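Long-range contact in glucoamylase (Thermoanaerobacterium thermosaccharolyticum, PDB 1LF6), which hydrolyses terminal alpha-1,4-linked glucose residues one after another from the non-reducing ends of glucan chains, probably releasing beta-D-glucose: residues A154-G168 / Y223-E235. Residues are numbered along the deposited sequence; the frame is centred on the assembly and turned at random.
Sequences AYDPHIKNQGSYNEG and YDSARGNIIEGAE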
# COMPACT_ATOMS: atom_id res chain seq x y z
N ALA A 154 -17.01 2.63 -19.14
CA ALA A 154 -16.36 3.93 -19.06
C ALA A 154 -14.93 3.78 -18.56
O ALA A 154 -14.70 3.42 -17.40
CB ALA A 154 -17.14 4.86 -18.14
N TYR A 155 -13.98 4.03 -19.44
CA TYR A 155 -12.56 3.93 -19.13
C TYR A 155 -11.98 5.33 -18.92
O TYR A 155 -12.06 6.17 -19.81
CB TYR A 155 -11.83 3.23 -20.29
CG TYR A 155 -10.32 3.34 -20.25
CD1 TYR A 155 -9.60 2.95 -19.12
CD2 TYR A 155 -9.62 3.83 -21.35
CE1 TYR A 155 -8.21 3.04 -19.09
CE2 TYR A 155 -8.23 3.93 -21.33
CZ TYR A 155 -7.53 3.53 -20.19
OH TYR A 155 -6.16 3.61 -20.17
N ASP A 156 -11.39 5.57 -17.75
CA ASP A 156 -10.81 6.88 -17.46
C ASP A 156 -9.29 6.82 -17.36
O ASP A 156 -8.73 6.47 -16.33
CB ASP A 156 -11.37 7.44 -16.16
CG ASP A 156 -10.90 8.85 -15.89
OD1 ASP A 156 -11.30 9.41 -14.86
OD2 ASP A 156 -10.13 9.40 -16.70
N PRO A 157 -8.59 7.18 -18.45
CA PRO A 157 -7.13 7.14 -18.40
C PRO A 157 -6.51 8.36 -17.72
O PRO A 157 -6.92 9.50 -17.95
CB PRO A 157 -6.75 7.05 -19.87
CG PRO A 157 -7.80 7.89 -20.52
CD PRO A 157 -9.07 7.46 -19.82
N HIS A 158 -5.52 8.09 -16.86
CA HIS A 158 -4.77 9.13 -16.17
C HIS A 158 -3.32 8.75 -16.37
O HIS A 158 -2.59 8.48 -15.42
CB HIS A 158 -5.08 9.14 -14.67
CG HIS A 158 -6.35 9.83 -14.32
ND1 HIS A 158 -6.60 10.33 -13.06
CD2 HIS A 158 -7.46 10.09 -15.05
CE1 HIS A 158 -7.80 10.87 -13.03
NE2 HIS A 158 -8.35 10.74 -14.23
N ILE A 159 -2.90 8.72 -17.63
CA ILE A 159 -1.55 8.33 -17.99
C ILE A 159 -0.46 9.12 -17.29
O ILE A 159 -0.51 10.35 -17.20
CB ILE A 159 -1.37 8.38 -19.52
CG1 ILE A 159 -2.47 7.55 -20.18
CG2 ILE A 159 0.01 7.83 -19.91
CD1 ILE A 159 -2.55 7.72 -21.67
N LYS A 160 0.53 8.38 -16.79
CA LYS A 160 1.66 8.95 -16.07
C LYS A 160 1.26 9.83 -14.89
O LYS A 160 1.70 10.97 -14.77
CB LYS A 160 2.57 9.72 -17.02
CG LYS A 160 3.51 8.83 -17.82
CD LYS A 160 4.71 9.61 -18.32
CE LYS A 160 5.82 8.68 -18.78
NZ LYS A 160 7.07 9.43 -19.10
N ASN A 161 0.41 9.28 -14.04
CA ASN A 161 -0.05 9.95 -12.82
C ASN A 161 -0.79 11.27 -12.94
O ASN A 161 -0.71 12.10 -12.04
CB ASN A 161 1.13 10.13 -11.86
CG ASN A 161 1.81 8.82 -11.53
OD1 ASN A 161 2.96 8.60 -11.89
ND2 ASN A 161 1.09 7.95 -10.83
N GLN A 162 -1.52 11.49 -14.03
CA GLN A 162 -2.28 12.73 -14.17
C GLN A 162 -3.49 12.54 -15.07
O GLN A 162 -3.41 11.92 -16.13
CB GLN A 162 -1.39 13.87 -14.70
CG GLN A 162 -1.09 13.84 -16.18
CD GLN A 162 -0.42 15.12 -16.64
OE1 GLN A 162 0.68 15.45 -16.19
NE2 GLN A 162 -1.09 15.86 -17.53
N GLY A 163 -4.62 13.06 -14.62
CA GLY A 163 -5.85 12.92 -15.38
C GLY A 163 -6.03 13.95 -16.47
O GLY A 163 -6.81 13.73 -17.40
N SER A 164 -5.32 15.06 -16.36
CA SER A 164 -5.42 16.13 -17.35
C SER A 164 -4.55 15.85 -18.57
O SER A 164 -3.60 15.06 -18.51
CB SER A 164 -5.01 17.46 -16.73
OG SER A 164 -3.61 17.49 -16.50
N TYR A 165 -4.89 16.52 -19.67
CA TYR A 165 -4.17 16.40 -20.93
C TYR A 165 -3.90 14.97 -21.39
O TYR A 165 -2.78 14.63 -21.79
CB TYR A 165 -2.85 17.17 -20.85
CG TYR A 165 -2.40 17.73 -22.18
CD1 TYR A 165 -3.09 18.80 -22.77
CD2 TYR A 165 -1.30 17.20 -22.85
CE1 TYR A 165 -2.68 19.32 -24.00
CE2 TYR A 165 -0.89 17.72 -24.08
CZ TYR A 165 -1.58 18.78 -24.65
OH TYR A 165 -1.18 19.28 -25.86
N ASN A 166 -4.92 14.13 -21.33
CA ASN A 166 -4.80 12.75 -21.79
C ASN A 166 -5.34 12.74 -23.22
O ASN A 166 -6.48 13.15 -23.46
CB ASN A 166 -5.64 11.81 -20.92
CG ASN A 166 -4.88 11.30 -19.71
OD1 ASN A 166 -4.22 10.25 -19.77
ND2 ASN A 166 -4.95 12.03 -18.61
N GLU A 167 -4.52 12.30 -24.17
CA GLU A 167 -4.93 12.26 -25.57
C GLU A 167 -5.63 10.94 -25.89
O GLU A 167 -5.05 9.87 -25.75
CB GLU A 167 -3.72 12.42 -26.49
CG GLU A 167 -4.08 12.66 -27.95
CD GLU A 167 -2.86 12.77 -28.84
OE1 GLU A 167 -1.89 13.45 -28.44
OE2 GLU A 167 -2.87 12.20 -29.95
N GLY A 168 -6.89 11.04 -26.31
CA GLY A 168 -7.64 9.85 -26.65
C GLY A 168 -8.04 9.81 -28.12
O GLY A 168 -8.32 10.86 -28.72
N TYR A 223 -17.64 10.58 -30.48
CA TYR A 223 -16.36 11.21 -30.76
C TYR A 223 -15.25 10.18 -30.80
O TYR A 223 -15.28 9.19 -30.07
CB TYR A 223 -16.05 12.24 -29.67
CG TYR A 223 -17.12 13.29 -29.49
CD1 TYR A 223 -17.54 14.09 -30.56
CD2 TYR A 223 -17.69 13.51 -28.24
CE1 TYR A 223 -18.49 15.08 -30.38
CE2 TYR A 223 -18.65 14.50 -28.05
CZ TYR A 223 -19.04 15.28 -29.12
OH TYR A 223 -19.97 16.28 -28.93
N ASP A 224 -14.26 10.40 -31.67
CA ASP A 224 -13.15 9.47 -31.79
C ASP A 224 -11.82 10.17 -31.55
O ASP A 224 -10.76 9.66 -31.92
CB ASP A 224 -13.15 8.79 -33.17
CG ASP A 224 -12.97 9.77 -34.32
OD1 ASP A 224 -13.14 9.34 -35.49
OD2 ASP A 224 -12.66 10.95 -34.08
N SER A 225 -11.89 11.34 -30.92
CA SER A 225 -10.70 12.13 -30.63
C SER A 225 -10.97 13.17 -29.54
O SER A 225 -12.04 13.78 -29.50
CB SER A 225 -10.23 12.84 -31.91
OG SER A 225 -9.11 13.67 -31.67
N ALA A 226 -10.00 13.35 -28.65
CA ALA A 226 -10.12 14.31 -27.55
C ALA A 226 -8.81 14.38 -26.77
O ALA A 226 -8.00 13.45 -26.81
CB ALA A 226 -11.26 13.91 -26.63
N ARG A 227 -8.59 15.49 -26.07
CA ARG A 227 -7.38 15.66 -25.27
C ARG A 227 -7.63 16.53 -24.04
O ARG A 227 -8.03 17.69 -24.15
CB ARG A 227 -6.25 16.27 -26.11
CG ARG A 227 -4.94 16.37 -25.35
CD ARG A 227 -3.75 16.57 -26.26
NE ARG A 227 -3.84 17.81 -27.01
CZ ARG A 227 -2.96 18.19 -27.93
NH1 ARG A 227 -1.93 17.41 -28.21
NH2 ARG A 227 -3.11 19.35 -28.56
N GLY A 228 -7.37 15.95 -22.87
CA GLY A 228 -7.56 16.64 -21.61
C GLY A 228 -8.05 15.62 -20.60
O GLY A 228 -7.56 14.49 -20.58
N ASN A 229 -8.99 16.02 -19.75
CA ASN A 229 -9.56 15.08 -18.78
C ASN A 229 -10.66 14.35 -19.54
O ASN A 229 -11.81 14.79 -19.57
CB ASN A 229 -10.14 15.82 -17.57
CG ASN A 229 -9.09 16.12 -16.51
OD1 ASN A 229 -8.33 17.08 -16.62
ND2 ASN A 229 -9.04 15.28 -15.48
N ILE A 230 -10.29 13.24 -20.15
CA ILE A 230 -11.22 12.48 -20.96
C ILE A 230 -11.73 11.19 -20.35
O ILE A 230 -11.22 10.70 -19.34
CB ILE A 230 -10.58 12.14 -22.31
CG1 ILE A 230 -9.38 11.21 -22.09
CG2 ILE A 230 -10.11 13.42 -22.99
CD1 ILE A 230 -8.72 10.74 -23.37
N ILE A 231 -12.76 10.64 -20.98
CA ILE A 231 -13.38 9.39 -20.57
C ILE A 231 -13.68 8.61 -21.85
O ILE A 231 -14.44 9.07 -22.72
CB ILE A 231 -14.67 9.64 -19.79
CG1 ILE A 231 -14.36 10.44 -18.53
CG2 ILE A 231 -15.35 8.31 -19.45
CD1 ILE A 231 -15.56 10.80 -17.71
N GLU A 232 -13.07 7.44 -21.99
CA GLU A 232 -13.29 6.62 -23.17
C GLU A 232 -14.43 5.66 -22.90
O GLU A 232 -14.27 4.67 -22.18
CB GLU A 232 -11.99 5.90 -23.54
CG GLU A 232 -10.87 6.89 -23.83
CD GLU A 232 -9.66 6.29 -24.51
OE1 GLU A 232 -8.95 7.05 -25.20
OE2 GLU A 232 -9.42 5.07 -24.37
N GLY A 233 -15.60 5.98 -23.44
CA GLY A 233 -16.79 5.17 -23.25
C GLY A 233 -17.13 4.29 -24.43
O GLY A 233 -16.74 4.58 -25.57
N ALA A 234 -17.86 3.22 -24.17
CA ALA A 234 -18.26 2.29 -25.21
C ALA A 234 -19.46 1.49 -24.75
O ALA A 234 -19.62 1.21 -23.56
CB ALA A 234 -17.11 1.35 -25.56
N GLU A 235 -20.32 1.13 -25.70
CA GLU A 235 -21.50 0.34 -25.39
C GLU A 235 -21.21 -1.12 -25.74
O GLU A 235 -20.54 -1.42 -26.73
CB GLU A 235 -22.71 0.84 -26.19
CG GLU A 235 -23.94 -0.06 -26.09
CD GLU A 235 -25.20 0.63 -26.60
OE1 GLU A 235 -25.11 1.34 -27.62
OE2 GLU A 235 -26.27 0.44 -25.99
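Arg227 lays its aliphatic part over one face of the Tyr165 ring: CD of Arg227 sits 3.8 Å from the centroid of that ring in a CH-pi contact displaced toward the phenol end. With CG anti to the backbone N (chi1 -176°) and a bend at chi3, the arginine runs alongside the tyrosine, its guanidinium only 18° from the ring plane. Tyr165 OH therefore meets the flat face of the guanidinium over its centre rather than its N-H groups. Glu167, on the same face of the sheet as Arg227, adds a long salt bridge, its OE1 4.0 Å from Arg227 NH1, and has a second, weak ion pair with Arg16.

Beneath these side chains, strands 166-168 and 225-228 pair antiparallel. The turn at Gly228 and Asn229 then carries the chain into strand 230-235, which pairs antiparallel with strand 154-157, so the two segments link both sheets of the N-terminal beta-sandwich. Between the sheets, Ile230 reaches across, its CD1 3.3 Å from Asn166 O while its CG1 packs crosswise against the ring of Pro157. Glu232 lies beside Tyr155 and points the same way; its OE2 meets the ring edge 3.3 Å from Tyr155 CD2, and OE1 approaches Gly168 CA. Tyr155 OH is hydrogen-bonded to Thr188 OG1.

Asn166 ties the connecting loop to its own strand: ND2 donates to Gln162 O at 2.9 Å and more weakly to Gly163 O, while OD1 accepts Ile159 N on a lone pair. A leucine here would probably leave the Ile159 N-H and Gln162 carbonyl without their mates and let the 158-165 loop shift against the Gly228-Asn229 turn. At that turn the CA-H of Asn229 points toward Gly163 O, with Asn229 CA 3.4 Å from the oxygen.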